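PDB 5O3Z: sorbitol-6-phosphate dehydrogenase from Erwinia amylovora CFBP1430, which catalyses the NAD-dependent interconversion of D-sorbitol 6-phosphate and D-fructose 6-phosphate as a member of the short-chain dehydrogenase/reductase family. Local coordinates for residues A20-G25 against D233-L238; Y60-D65 against D80-R85; A70-L75 against S124-K129; I141-K146 against H184-G189. All blocks are in the same frame, centred on the assembly; numbering follows the deposited sequence.

Interaction 1 (A20-G25 against D233-L238); sequences AFLCEG and DVLNVL
L22 and L235 mark the closest backbone approach of two helices whose short segments cross at -50°, with axes 10.1 Å apart and the two CA atoms separated by 6.1 Å. The interface is apolar and buried, and no hydrogen bond spans it. L235 projects into it from 233-238; its CG lies anti to the backbone N (chi1 -176°), which sends the two methyls over the opposing helix turn. One of them, CD2, meets F21 CE1 at 3.5 Å, the phenylalanine chain running across the leucine at about a right angle. The same L235 CD2 comes to 3.7 Å from G25 CA, a packing against bare backbone that is possible because this position carries no side chain. L22 supplies the second cluster: its CD2 rests over L235 CA at 3.9 Å and also meets L238 CD1 at 3.8 Å, with V234 CG1 bordering it. Around this core, A20, C23 and E24 pack on L46 of helix 40-54, and C23 also reaches strand 32-37. V234 touches L188 of strand 182-188, while V237 reaches strand 253-256 and F240 of a second subunit. Both helices thus pack on one face of the Rossmann-type sheet.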
loop_
_atom_site.group_PDB
_atom_site.type_symbol
_atom_site.label_atom_id
_atom_site.label_comp_id
_atom_site.label_asym_id
_atom_site.label_seq_id
_atom_site.Cartn_x
_atom_site.Cartn_y
_atom_site.Cartn_z
ATOM N N ALA A 20 10.319 -23.514 -17.099
ATOM C CA ALA A 20 10.493 -24.148 -18.419
ATOM C C ALA A 20 9.569 -23.478 -19.463
ATOM O O ALA A 20 9.974 -23.192 -20.569
ATOM C CB ALA A 20 10.225 -25.643 -18.328
ATOM N N PHE A 21 8.334 -23.188 -19.038
ATOM C CA PHE A 21 7.388 -22.477 -19.869
ATOM C C PHE A 21 7.885 -21.100 -20.224
ATOM O O PHE A 21 7.701 -20.703 -21.358
ATOM C CB PHE A 21 6.037 -22.388 -19.165
ATOM C CG PHE A 21 4.920 -21.843 -20.030
ATOM C CD1 PHE A 21 4.780 -20.464 -20.244
ATOM C CD2 PHE A 21 3.964 -22.709 -20.583
ATOM C CE1 PHE A 21 3.740 -19.971 -21.044
ATOM C CE2 PHE A 21 2.907 -22.222 -21.353
ATOM C CZ PHE A 21 2.785 -20.861 -21.574
ATOM N N LEU A 22 8.497 -20.345 -19.286
ATOM C CA LEU A 22 8.989 -19.019 -19.628
ATOM C C LEU A 22 10.151 -19.074 -20.604
ATOM O O LEU A 22 10.269 -18.200 -21.451
ATOM C CB LEU A 22 9.396 -18.228 -18.390
ATOM C CG LEU A 22 8.300 -17.906 -17.392
ATOM C CD1 LEU A 22 8.949 -17.339 -16.119
ATOM C CD2 LEU A 22 7.336 -16.875 -17.995
ATOM N N CYS A 23 11.035 -20.083 -20.445
ATOM C CA CYS A 23 12.164 -20.279 -21.410
ATOM C C CYS A 23 11.639 -20.471 -22.843
ATOM O O CYS A 23 12.122 -19.853 -23.772
ATOM C CB CYS A 23 13.016 -21.493 -21.000
ATOM S SG CYS A 23 14.034 -21.197 -19.533
ATOM N N GLU A 24 10.633 -21.305 -22.994
ATOM C CA GLU A 24 10.067 -21.574 -24.341
ATOM C C GLU A 24 9.393 -20.327 -24.926
ATOM O O GLU A 24 9.560 -19.948 -26.123
ATOM C CB GLU A 24 9.050 -22.683 -24.268
ATOM C CG GLU A 24 9.645 -23.957 -23.714
ATOM C CD GLU A 24 8.858 -25.210 -24.051
ATOM O OE1 GLU A 24 8.251 -25.282 -25.139
ATOM O OE2 GLU A 24 8.878 -26.141 -23.238
ATOM N N GLY A 25 8.669 -19.648 -24.038
ATOM C CA GLY A 25 7.966 -18.432 -24.385
ATOM C C GLY A 25 8.908 -17.332 -24.774
ATOM O O GLY A 25 8.626 -16.587 -25.681
ATOM N N ASP A 233 -0.466 -16.109 -18.594
ATOM C CA ASP A 233 -0.617 -14.748 -17.968
ATOM C C ASP A 233 0.718 -14.263 -17.471
ATOM O O ASP A 233 1.098 -13.178 -17.671
ATOM C CB ASP A 233 -1.578 -14.797 -16.793
ATOM C CG ASP A 233 -2.900 -15.356 -17.139
ATOM O OD1 ASP A 233 -3.498 -14.922 -18.159
ATOM O OD2 ASP A 233 -3.340 -16.209 -16.386
ATOM N N VAL A 234 1.479 -15.156 -16.865
ATOM C CA VAL A 234 2.789 -14.794 -16.385
ATOM C C VAL A 234 3.694 -14.302 -17.485
ATOM O O VAL A 234 4.301 -13.225 -17.412
ATOM C CB VAL A 234 3.441 -15.968 -15.612
ATOM C CG1 VAL A 234 4.807 -15.567 -15.077
ATOM C CG2 VAL A 234 2.573 -16.404 -14.439
ATOM N N LEU A 235 3.810 -15.144 -18.525
ATOM C CA LEU A 235 4.563 -14.832 -19.717
ATOM C C LEU A 235 4.199 -13.497 -20.320
ATOM O O LEU A 235 5.068 -12.683 -20.591
ATOM C CB LEU A 235 4.401 -16.012 -20.713
ATOM C CG LEU A 235 5.195 -15.952 -22.023
ATOM C CD1 LEU A 235 6.694 -15.849 -21.775
ATOM C CD2 LEU A 235 4.887 -17.200 -22.847
ATOM N N ASN A 236 2.881 -13.224 -20.405
ATOM C CA ASN A 236 2.359 -11.997 -21.032
ATOM C C ASN A 236 2.913 -10.794 -20.376
ATOM O O ASN A 236 3.555 -9.938 -21.020
ATOM C CB ASN A 236 0.810 -12.024 -21.034
ATOM C CG ASN A 236 0.247 -12.943 -22.135
ATOM O OD1 ASN A 236 0.989 -13.334 -23.041
ATOM N ND2 ASN A 236 -1.061 -13.317 -22.045
ATOM N N VAL A 237 2.739 -10.759 -19.039
ATOM C CA VAL A 237 3.163 -9.646 -18.215
ATOM C C VAL A 237 4.708 -9.537 -18.196
ATOM O O VAL A 237 5.300 -8.449 -18.313
ATOM C CB VAL A 237 2.619 -9.843 -16.781
ATOM C CG1 VAL A 237 3.194 -8.828 -15.825
ATOM C CG2 VAL A 237 1.091 -9.798 -16.718
ATOM N N LEU A 238 5.347 -10.676 -17.993
ATOM C CA LEU A 238 6.812 -10.717 -18.083
ATOM C C LEU A 238 7.330 -10.036 -19.359
ATOM O O LEU A 238 8.216 -9.145 -19.339
ATOM C CB LEU A 238 7.286 -12.156 -17.944
ATOM C CG LEU A 238 8.802 -12.325 -17.742
ATOM C CD1 LEU A 238 9.030 -13.638 -17.028
ATOM C CD2 LEU A 238 9.564 -12.320 -19.052
#

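Interaction 2 (Y60-D65 against D80-R85); sequences YGFKVD and DETFGR
Y60 presents two different surfaces to the end of helix 69-83: a ring face to T82 and a ring edge to F83. Over the face stands the T82 methyl, with CG2 3.7 Å from the centroid of the Y60 ring and 23° off its normal, which meets the definition of a CH-pi contact. The methyl is displaced toward the rim, and its nearest ring atom is Y60 CD1, 3.4 Å from T82 CG2. That same CD1 corner turns to the second aromatic residue, coming within 3.6 Å of F83 CZ. The Y60 and F83 rings make an offset edge-to-face pair, their centroids 5.7 Å apart and their planes inclined at 76°. F62, two residues along the strand, takes up the other branch of the threonine: its CZ lies 3.8 Å from T82 OG1, which sits near the plane of the F62 ring at its edge, the two side chains coming from opposite directions. A chi1 of -55° at T82 accounts for this division, since it sets CG2 anti to the backbone N and keeps OG1 beside that N, where the hydroxyl bonds to A78 O in the preceding turn. F83 is the last helical residue, and G84 then leaves the helix with a positive phi. T82 and F83, in the last turn, lay the end of this beta-alpha-beta crossover helix against edge strand 59-63. F83 also packs on H32 and A34 of the next strand. Because no hydrogen bond joins the segments, cohesion rests on dispersion and ring electrostatics, while the threonine hydroxyl is satisfied within its own helix.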
loop_
_atom_site.group_PDB
_atom_site.type_symbol
_atom_site.label_atom_id
_atom_site.label_comp_id
_atom_site.label_asym_id
_atom_site.label_seq_id
_atom_site.Cartn_x
_atom_site.Cartn_y
_atom_site.Cartn_z
ATOM N N TYR A 60 21.228 -22.621 -24.500
ATOM C CA TYR A 60 22.185 -23.495 -23.768
ATOM C C TYR A 60 21.701 -23.739 -22.339
ATOM O O TYR A 60 21.071 -22.852 -21.698
ATOM C CB TYR A 60 23.572 -22.882 -23.711
ATOM C CG TYR A 60 24.255 -22.897 -25.035
ATOM C CD1 TYR A 60 24.005 -21.881 -25.987
ATOM C CD2 TYR A 60 25.136 -23.948 -25.385
ATOM C CE1 TYR A 60 24.622 -21.898 -27.245
ATOM C CE2 TYR A 60 25.746 -23.970 -26.647
ATOM C CZ TYR A 60 25.491 -22.958 -27.561
ATOM O OH TYR A 60 26.114 -23.008 -28.771
ATOM N N GLY A 61 21.929 -24.957 -21.856
ATOM C CA GLY A 61 21.596 -25.341 -20.486
ATOM C C GLY A 61 22.808 -25.170 -19.565
ATOM O O GLY A 61 23.959 -25.489 -19.957
ATOM N N PHE A 62 22.567 -24.697 -18.346
ATOM C CA PHE A 62 23.642 -24.478 -17.346
ATOM C C PHE A 62 23.176 -24.999 -15.999
ATOM O O PHE A 62 21.996 -24.967 -15.725
ATOM C CB PHE A 62 23.944 -23.018 -17.170
ATOM C CG PHE A 62 24.438 -22.343 -18.408
ATOM C CD1 PHE A 62 23.532 -21.977 -19.403
ATOM C CD2 PHE A 62 25.771 -22.007 -18.571
ATOM C CE1 PHE A 62 23.952 -21.326 -20.525
ATOM C CE2 PHE A 62 26.206 -21.392 -19.733
ATOM C CZ PHE A 62 25.291 -21.024 -20.698
ATOM N N LYS A 63 24.113 -25.535 -15.196
ATOM C CA LYS A 63 23.860 -25.923 -13.835
ATOM C C LYS A 63 24.051 -24.698 -12.946
ATOM O O LYS A 63 25.000 -23.932 -13.098
ATOM C CB LYS A 63 24.844 -27.020 -13.394
ATOM C CG LYS A 63 24.314 -27.947 -12.310
ATOM C CD LYS A 63 24.803 -27.553 -10.930
ATOM C CE LYS A 63 24.699 -28.716 -9.935
ATOM N NZ LYS A 63 23.389 -28.725 -9.205
ATOM N N VAL A 64 23.122 -24.505 -12.023
ATOM C CA VAL A 64 23.365 -23.501 -10.945
ATOM C C VAL A 64 22.597 -23.852 -9.656
ATOM O O VAL A 64 21.501 -24.418 -9.685
ATOM C CB VAL A 64 23.076 -22.038 -11.378
ATOM C CG1 VAL A 64 21.567 -21.815 -11.603
ATOM C CG2 VAL A 64 23.635 -21.073 -10.339
ATOM N N ASP A 65 23.274 -23.566 -8.530
ATOM C CA ASP A 65 22.687 -23.612 -7.219
ATOM C C ASP A 65 22.629 -22.165 -6.869
ATOM O O ASP A 65 23.687 -21.553 -6.556
ATOM C CB ASP A 65 23.600 -24.394 -6.238
ATOM C CG ASP A 65 23.129 -24.298 -4.788
ATOM O OD1 ASP A 65 22.029 -23.773 -4.505
ATOM O OD2 ASP A 65 23.838 -24.787 -3.909
ATOM N N ASP A 80 28.349 -15.499 -20.129
ATOM C CA ASP A 80 29.071 -14.465 -20.860
ATOM C C ASP A 80 29.942 -15.123 -21.911
ATOM O O ASP A 80 29.903 -14.731 -23.065
ATOM C CB ASP A 80 29.952 -13.655 -19.927
ATOM C CG ASP A 80 30.644 -12.487 -20.612
ATOM O OD1 ASP A 80 30.120 -11.863 -21.581
ATOM O OD2 ASP A 80 31.690 -12.095 -20.116
ATOM N N GLU A 81 30.713 -16.132 -21.522
ATOM C CA GLU A 81 31.521 -16.913 -22.495
ATOM C C GLU A 81 30.657 -17.351 -23.672
ATOM O O GLU A 81 31.045 -17.158 -24.825
ATOM C CB GLU A 81 32.083 -18.216 -21.877
ATOM C CG GLU A 81 33.086 -18.091 -20.718
ATOM C CD GLU A 81 33.125 -19.355 -19.818
ATOM O OE1 GLU A 81 32.722 -20.475 -20.251
ATOM O OE2 GLU A 81 33.560 -19.243 -18.650
ATOM N N THR A 82 29.473 -17.919 -23.369
ATOM C CA THR A 82 28.556 -18.490 -24.349
ATOM C C THR A 82 27.797 -17.497 -25.304
ATOM O O THR A 82 27.839 -17.670 -26.548
ATOM C CB THR A 82 27.564 -19.413 -23.621
ATOM O OG1 THR A 82 28.297 -20.388 -22.877
ATOM C CG2 THR A 82 26.586 -20.130 -24.580
ATOM N N PHE A 83 27.088 -16.496 -24.756
ATOM C CA PHE A 83 26.363 -15.511 -25.554
ATOM C C PHE A 83 27.029 -14.181 -25.642
ATOM O O PHE A 83 26.609 -13.378 -26.412
ATOM C CB PHE A 83 24.929 -15.283 -25.034
ATOM C CG PHE A 83 24.106 -16.525 -24.929
ATOM C CD1 PHE A 83 23.464 -17.049 -26.044
ATOM C CD2 PHE A 83 23.974 -17.183 -23.725
ATOM C CE1 PHE A 83 22.683 -18.185 -25.950
ATOM C CE2 PHE A 83 23.219 -18.352 -23.631
ATOM C CZ PHE A 83 22.554 -18.831 -24.742
ATOM N N GLY A 84 28.040 -13.905 -24.841
ATOM C CA GLY A 84 28.710 -12.588 -24.847
ATOM C C GLY A 84 27.945 -11.386 -24.288
ATOM O O GLY A 84 28.431 -10.275 -24.343
ATOM N N ARG A 85 26.745 -11.605 -23.767
ATOM C CA ARG A 85 25.963 -10.522 -23.133
ATOM C C ARG A 85 24.810 -11.110 -22.323
ATOM O O ARG A 85 24.540 -12.324 -22.352
ATOM C CB ARG A 85 25.400 -9.613 -24.221
ATOM C CG ARG A 85 24.541 -10.430 -25.194
ATOM C CD ARG A 85 24.011 -9.610 -26.301
ATOM N NE ARG A 85 23.384 -8.416 -25.758
ATOM C CZ ARG A 85 23.073 -7.350 -26.458
ATOM N NH1 ARG A 85 23.289 -7.314 -27.762
ATOM N NH2 ARG A 85 22.522 -6.318 -25.847
#

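Interaction 3 (A70-L75 against S124-K129); sequences ASVEAL and SREFSK
E73 and E126 converge on R125 in a salt-bridge network between two nearly parallel helices, whose segment axes lie 9.5 Å apart at -22°. The short link is between sequence neighbours: R125 NE donates to E126 OE2 over 2.9 Å, and the oxygen lies in the guanidinium plane and is met nearly along its C-O axis. A bend in the E126 chain at chi2 (-59°) folds the carboxylate back to this position. Across the helices the bridge is long, with 3.6 Å between E73 OE2 and R125 NH2 and the two flat groups inclined at 32°. R125 NH2 has a stronger partner in E69, whose carboxylate also lies close to that of E73. Like charges approach in addition at E73 OE2 and E126 OE2, 4.1 Å apart, and the arginine between them probably offsets their repulsion. Helices 69-83 and 106-133 are neighbours on one face of the Rossmann-type sheet, and 106-133 also faces an adjoining copy: R125 NH1 bonds to F104 O of a third subunit, tying the network to the tetramer. In van der Waals contact, the E73 stem lies against the E126 carboxylate, E73 CG 3.5 Å from E126 OE1. Deeper in, V72 CG1 touches E126 CG at 4.0 Å. On the sheet side L75 CD2 meets F127 CZ at 4.0 Å, placed in the plane of the ring at its edge, with the two side chains crossing at about a right angle. L75 continues onto I12 and F127 onto V10, both of strand 8-12.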
loop_
_atom_site.group_PDB
_atom_site.type_symbol
_atom_site.label_atom_id
_atom_site.label_comp_id
_atom_site.label_asym_id
_atom_site.label_seq_id
_atom_site.Cartn_x
_atom_site.Cartn_y
_atom_site.Cartn_z
ATOM N N ALA A 70 29.665 -19.236 -5.331
ATOM C CA ALA A 70 30.642 -19.710 -6.332
ATOM C C ALA A 70 29.917 -20.278 -7.580
ATOM O O ALA A 70 30.336 -20.096 -8.684
ATOM C CB ALA A 70 31.507 -20.794 -5.706
ATOM N N SER A 71 28.853 -21.015 -7.356
ATOM C CA SER A 71 28.039 -21.525 -8.424
ATOM C C SER A 71 27.341 -20.409 -9.243
ATOM O O SER A 71 27.323 -20.430 -10.489
ATOM C CB SER A 71 27.058 -22.542 -7.825
ATOM O OG SER A 71 26.100 -22.950 -8.767
ATOM N N VAL A 72 26.827 -19.360 -8.577
ATOM C CA VAL A 72 26.282 -18.201 -9.334
ATOM C C VAL A 72 27.345 -17.437 -10.093
ATOM O O VAL A 72 27.147 -17.048 -11.244
ATOM C CB VAL A 72 25.462 -17.221 -8.382
ATOM C CG1 VAL A 72 24.837 -16.076 -9.188
ATOM C CG2 VAL A 72 24.405 -18.010 -7.620
ATOM N N GLU A 73 28.494 -17.186 -9.470
ATOM C CA GLU A 73 29.499 -16.409 -10.148
ATOM C C GLU A 73 30.010 -17.177 -11.364
ATOM O O GLU A 73 30.279 -16.573 -12.367
ATOM C CB GLU A 73 30.640 -16.059 -9.216
ATOM C CG GLU A 73 30.274 -15.010 -8.187
ATOM C CD GLU A 73 31.259 -15.003 -7.035
ATOM O OE1 GLU A 73 32.070 -15.971 -6.934
ATOM O OE2 GLU A 73 31.229 -14.023 -6.268
ATOM N N ALA A 74 30.028 -18.509 -11.301
ATOM C CA ALA A 74 30.492 -19.298 -12.456
ATOM C C ALA A 74 29.440 -19.299 -13.560
ATOM O O ALA A 74 29.782 -19.297 -14.767
ATOM C CB ALA A 74 30.868 -20.737 -12.063
ATOM N N LEU A 75 28.163 -19.314 -13.169
ATOM C CA LEU A 75 27.068 -19.262 -14.147
ATOM C C LEU A 75 27.158 -18.028 -14.960
ATOM O O LEU A 75 27.076 -18.075 -16.191
ATOM C CB LEU A 75 25.696 -19.362 -13.472
ATOM C CG LEU A 75 24.441 -19.228 -14.360
ATOM C CD1 LEU A 75 24.188 -20.512 -15.106
ATOM C CD2 LEU A 75 23.244 -18.799 -13.527
ATOM N N SER A 124 20.964 -11.214 -9.135
ATOM C CA SER A 124 20.873 -9.811 -9.531
ATOM C C SER A 124 22.241 -9.079 -9.545
ATOM O O SER A 124 22.568 -8.243 -10.462
ATOM C CB SER A 124 19.911 -9.110 -8.543
ATOM O OG SER A 124 18.630 -9.692 -8.711
ATOM N N ARG A 125 23.006 -9.368 -8.500
ATOM C CA ARG A 125 24.353 -8.823 -8.377
ATOM C C ARG A 125 25.205 -9.135 -9.589
ATOM O O ARG A 125 25.794 -8.229 -10.181
ATOM C CB ARG A 125 25.098 -9.345 -7.126
ATOM C CG ARG A 125 26.387 -8.541 -6.873
ATOM C CD ARG A 125 27.053 -8.897 -5.570
ATOM N NE ARG A 125 27.619 -10.246 -5.616
ATOM C CZ ARG A 125 28.049 -10.924 -4.555
ATOM N NH1 ARG A 125 27.940 -10.411 -3.314
ATOM N NH2 ARG A 125 28.561 -12.127 -4.728
ATOM N N GLU A 126 25.317 -10.409 -9.905
ATOM C CA GLU A 126 26.274 -10.871 -10.933
ATOM C C GLU A 126 25.865 -10.543 -12.348
ATOM O O GLU A 126 26.729 -10.196 -13.184
ATOM C CB GLU A 126 26.563 -12.372 -10.813
ATOM C CG GLU A 126 27.129 -12.780 -9.459
ATOM C CD GLU A 126 28.446 -12.065 -9.139
ATOM O OE1 GLU A 126 29.337 -12.110 -9.998
ATOM O OE2 GLU A 126 28.607 -11.430 -8.063
ATOM N N PHE A 127 24.562 -10.582 -12.625
ATOM C CA PHE A 127 24.104 -10.193 -13.935
ATOM C C PHE A 127 23.935 -8.762 -14.149
ATOM O O PHE A 127 24.201 -8.311 -15.244
ATOM C CB PHE A 127 22.901 -10.964 -14.293
ATOM C CG PHE A 127 23.192 -12.400 -14.495
ATOM C CD1 PHE A 127 23.809 -12.836 -15.685
ATOM C CD2 PHE A 127 22.936 -13.308 -13.499
ATOM C CE1 PHE A 127 24.064 -14.208 -15.861
ATOM C CE2 PHE A 127 23.201 -14.668 -13.663
ATOM C CZ PHE A 127 23.764 -15.106 -14.841
ATOM N N SER A 128 23.562 -7.978 -13.135
ATOM C CA SER A 128 23.718 -6.518 -13.252
ATOM C C SER A 128 25.109 -6.041 -13.627
ATOM O O SER A 128 25.237 -5.059 -14.387
ATOM C CB SER A 128 23.276 -5.748 -11.998
ATOM O OG SER A 128 23.991 -6.048 -10.813
ATOM N N LYS A 129 26.168 -6.663 -13.088
ATOM C CA LYS A 129 27.538 -6.264 -13.445
ATOM C C LYS A 129 27.768 -6.439 -14.951
ATOM O O LYS A 129 28.374 -5.577 -15.594
ATOM C CB LYS A 129 28.578 -7.142 -12.730
ATOM C CG LYS A 129 28.723 -6.892 -11.251
ATOM C CD LYS A 129 29.231 -8.180 -10.585
ATOM C CE LYS A 129 30.163 -7.935 -9.431
ATOM N NZ LYS A 129 31.521 -7.652 -9.948
#

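Interaction 4 (I141-K146 against H184-G189); sequences IQINSK and HSLMLG
Q142 OE1 is gripped by two donors in the buried interior: S185 OG, across the strands at 2.7 Å and in the carbonyl plane, and N144 ND2, 2.9 Å away and above that plane. The Q142 chain is extended, its CG anti to the backbone N (chi1 -166°), which carries the amide out to the serine. S185 OG also pairs with T169, and N144 ND2 with K162 O, both on helix 156-176, the helix of this beta-alpha-beta crossover. Behind these groups the strands run parallel. Q142 N bonds to H184 O at 2.9 Å, L186 N to Q142 O at 2.9 Å and N144 N to L186 O at 2.8 Å; the L188 N to N144 O bond is weak, before K146 N closes on L188 O at 2.8 Å. M187 lies alongside N144, its CE 3.3 Å from N144 OD1. On the other face I141 CG2 meets L186 CG, and I143 CG2 packs on L188 CD1 at 3.7 Å. S145 touches Y158, which with K162 forms the family's YxxxK signature. Two donors on Q142 OE1, and two acceptors (Q142 OE1 and K162 O) for N144 ND2, would hold these buried groups in place and probably limit movement of the strand end beside that signature.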
loop_
_atom_site.group_PDB
_atom_site.type_symbol
_atom_site.label_atom_id
_atom_site.label_comp_id
_atom_site.label_asym_id
_atom_site.label_seq_id
_atom_site.Cartn_x
_atom_site.Cartn_y
_atom_site.Cartn_z
ATOM N N ILE A 141 13.561 -9.486 -13.636
ATOM C CA ILE A 141 12.206 -9.772 -13.227
ATOM C C ILE A 141 12.220 -10.919 -12.296
ATOM O O ILE A 141 12.641 -12.019 -12.672
ATOM C CB ILE A 141 11.317 -10.057 -14.445
ATOM C CG1 ILE A 141 11.092 -8.729 -15.204
ATOM C CG2 ILE A 141 9.971 -10.617 -14.020
ATOM C CD1 ILE A 141 10.599 -8.899 -16.621
ATOM N N GLN A 142 11.669 -10.721 -11.083
ATOM C CA GLN A 142 11.483 -11.816 -10.134
ATOM C C GLN A 142 10.096 -12.435 -10.127
ATOM O O GLN A 142 9.086 -11.741 -10.041
ATOM C CB GLN A 142 11.723 -11.288 -8.704
ATOM C CG GLN A 142 11.892 -12.384 -7.647
ATOM C CD GLN A 142 11.399 -11.984 -6.217
ATOM O OE1 GLN A 142 10.727 -10.955 -6.011
ATOM N NE2 GLN A 142 11.665 -12.876 -5.242
ATOM N N ILE A 143 10.011 -13.736 -10.097
ATOM C CA ILE A 143 8.723 -14.424 -9.865
ATOM C C ILE A 143 8.440 -14.410 -8.350
ATOM O O ILE A 143 9.232 -14.907 -7.587
ATOM C CB ILE A 143 8.757 -15.850 -10.382
ATOM C CG1 ILE A 143 9.171 -15.885 -11.878
ATOM C CG2 ILE A 143 7.424 -16.502 -10.178
ATOM C CD1 ILE A 143 8.478 -14.812 -12.776
ATOM N N ASN A 144 7.327 -13.775 -7.941
ATOM C CA ASN A 144 6.979 -13.607 -6.567
ATOM C C ASN A 144 5.539 -14.147 -6.518
ATOM O O ASN A 144 5.128 -14.946 -7.406
ATOM C CB ASN A 144 7.239 -12.130 -6.177
ATOM C CG ASN A 144 7.343 -11.904 -4.655
ATOM O OD1 ASN A 144 6.464 -12.297 -3.874
ATOM N ND2 ASN A 144 8.399 -11.255 -4.264
ATOM N N SER A 145 4.756 -13.686 -5.559
ATOM C CA SER A 145 3.583 -14.363 -5.111
ATOM C C SER A 145 2.682 -13.297 -4.500
ATOM O O SER A 145 3.174 -12.285 -3.988
ATOM C CB SER A 145 3.934 -15.375 -4.047
ATOM O OG SER A 145 2.779 -16.004 -3.453
ATOM N N LYS A 146 1.394 -13.558 -4.471
ATOM C CA LYS A 146 0.521 -12.721 -3.643
ATOM C C LYS A 146 0.904 -12.795 -2.144
ATOM O O LYS A 146 0.689 -11.847 -1.387
ATOM C CB LYS A 146 -0.925 -13.083 -3.893
ATOM C CG LYS A 146 -1.317 -14.449 -3.455
ATOM C CD LYS A 146 -2.809 -14.593 -3.641
ATOM C CE LYS A 146 -3.273 -16.026 -3.644
ATOM N NZ LYS A 146 -3.490 -16.466 -2.239
ATOM N N HIS A 184 11.517 -5.514 -11.467
ATOM C CA HIS A 184 10.140 -5.789 -11.035
ATOM C C HIS A 184 9.982 -7.100 -10.385
ATOM O O HIS A 184 10.743 -8.038 -10.670
ATOM C CB HIS A 184 9.192 -5.780 -12.220
ATOM C CG HIS A 184 9.197 -4.505 -12.982
ATOM N ND1 HIS A 184 8.666 -3.333 -12.450
ATOM C CD2 HIS A 184 9.714 -4.183 -14.201
ATOM C CE1 HIS A 184 8.891 -2.339 -13.302
ATOM N NE2 HIS A 184 9.515 -2.827 -14.385
ATOM N N SER A 185 8.967 -7.198 -9.516
ATOM C CA SER A 185 8.552 -8.440 -8.945
ATOM C C SER A 185 7.133 -8.692 -9.427
ATOM O O SER A 185 6.258 -7.769 -9.412
ATOM C CB SER A 185 8.644 -8.365 -7.413
ATOM O OG SER A 185 9.991 -8.492 -6.951
ATOM N N LEU A 186 6.874 -9.919 -9.858
ATOM C CA LEU A 186 5.561 -10.291 -10.349
ATOM C C LEU A 186 4.838 -11.042 -9.313
ATOM O O LEU A 186 5.284 -12.107 -8.914
ATOM C CB LEU A 186 5.646 -11.172 -11.633
ATOM C CG LEU A 186 6.330 -10.635 -12.872
ATOM C CD1 LEU A 186 5.999 -11.505 -14.109
ATOM C CD2 LEU A 186 5.966 -9.151 -13.099
ATOM N N MET A 187 3.706 -10.506 -8.833
ATOM C CA MET A 187 3.041 -11.103 -7.737
ATOM C C MET A 187 1.982 -12.046 -8.219
ATOM O O MET A 187 0.828 -11.694 -8.423
ATOM C CB MET A 187 2.537 -10.000 -6.748
ATOM C CG MET A 187 3.424 -8.759 -6.700
ATOM S SD MET A 187 5.108 -9.075 -6.097
ATOM C CE MET A 187 4.802 -9.461 -4.350
ATOM N N LEU A 188 2.321 -13.304 -8.378
ATOM C CA LEU A 188 1.370 -14.263 -8.959
ATOM C C LEU A 188 0.312 -14.708 -8.036
ATOM O O LEU A 188 0.540 -14.881 -6.838
ATOM C CB LEU A 188 2.110 -15.523 -9.441
ATOM C CG LEU A 188 3.267 -15.222 -10.411
ATOM C CD1 LEU A 188 3.802 -16.522 -10.941
ATOM C CD2 LEU A 188 2.998 -14.243 -11.539
ATOM N N GLY A 189 -0.895 -14.961 -8.567
ATOM C CA GLY A 189 -1.892 -15.695 -7.826
ATOM C C GLY A 189 -1.532 -17.177 -7.891
ATOM O O GLY A 189 -0.404 -17.524 -8.231
#

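How the interactions relate
All four contacts belong to one Rossmann-type domain, a parallel sheet of strand order 3-2-1-4-5-6-7 flanked by helices. Interaction 1 joins helices far apart in sequence and spans the other three along the chain. It touches interaction 4, with centres about 12 Å apart: V234, V237 and L238 of helix 231-242 pack on its strands. Interactions 2 and 3 share helix 69-83, their segments alternate in sequence and their centres lie about 10 Å apart; S71 OG probably bonds to D65 N, and F62 packs on L75. Interaction 4 follows both in the chain. Interactions 2 and 4 reach the same sheet, one at its edge strand 59-63 and the other at strands 139-145 and 182-188, beside the helix that carries the YxxxK residues.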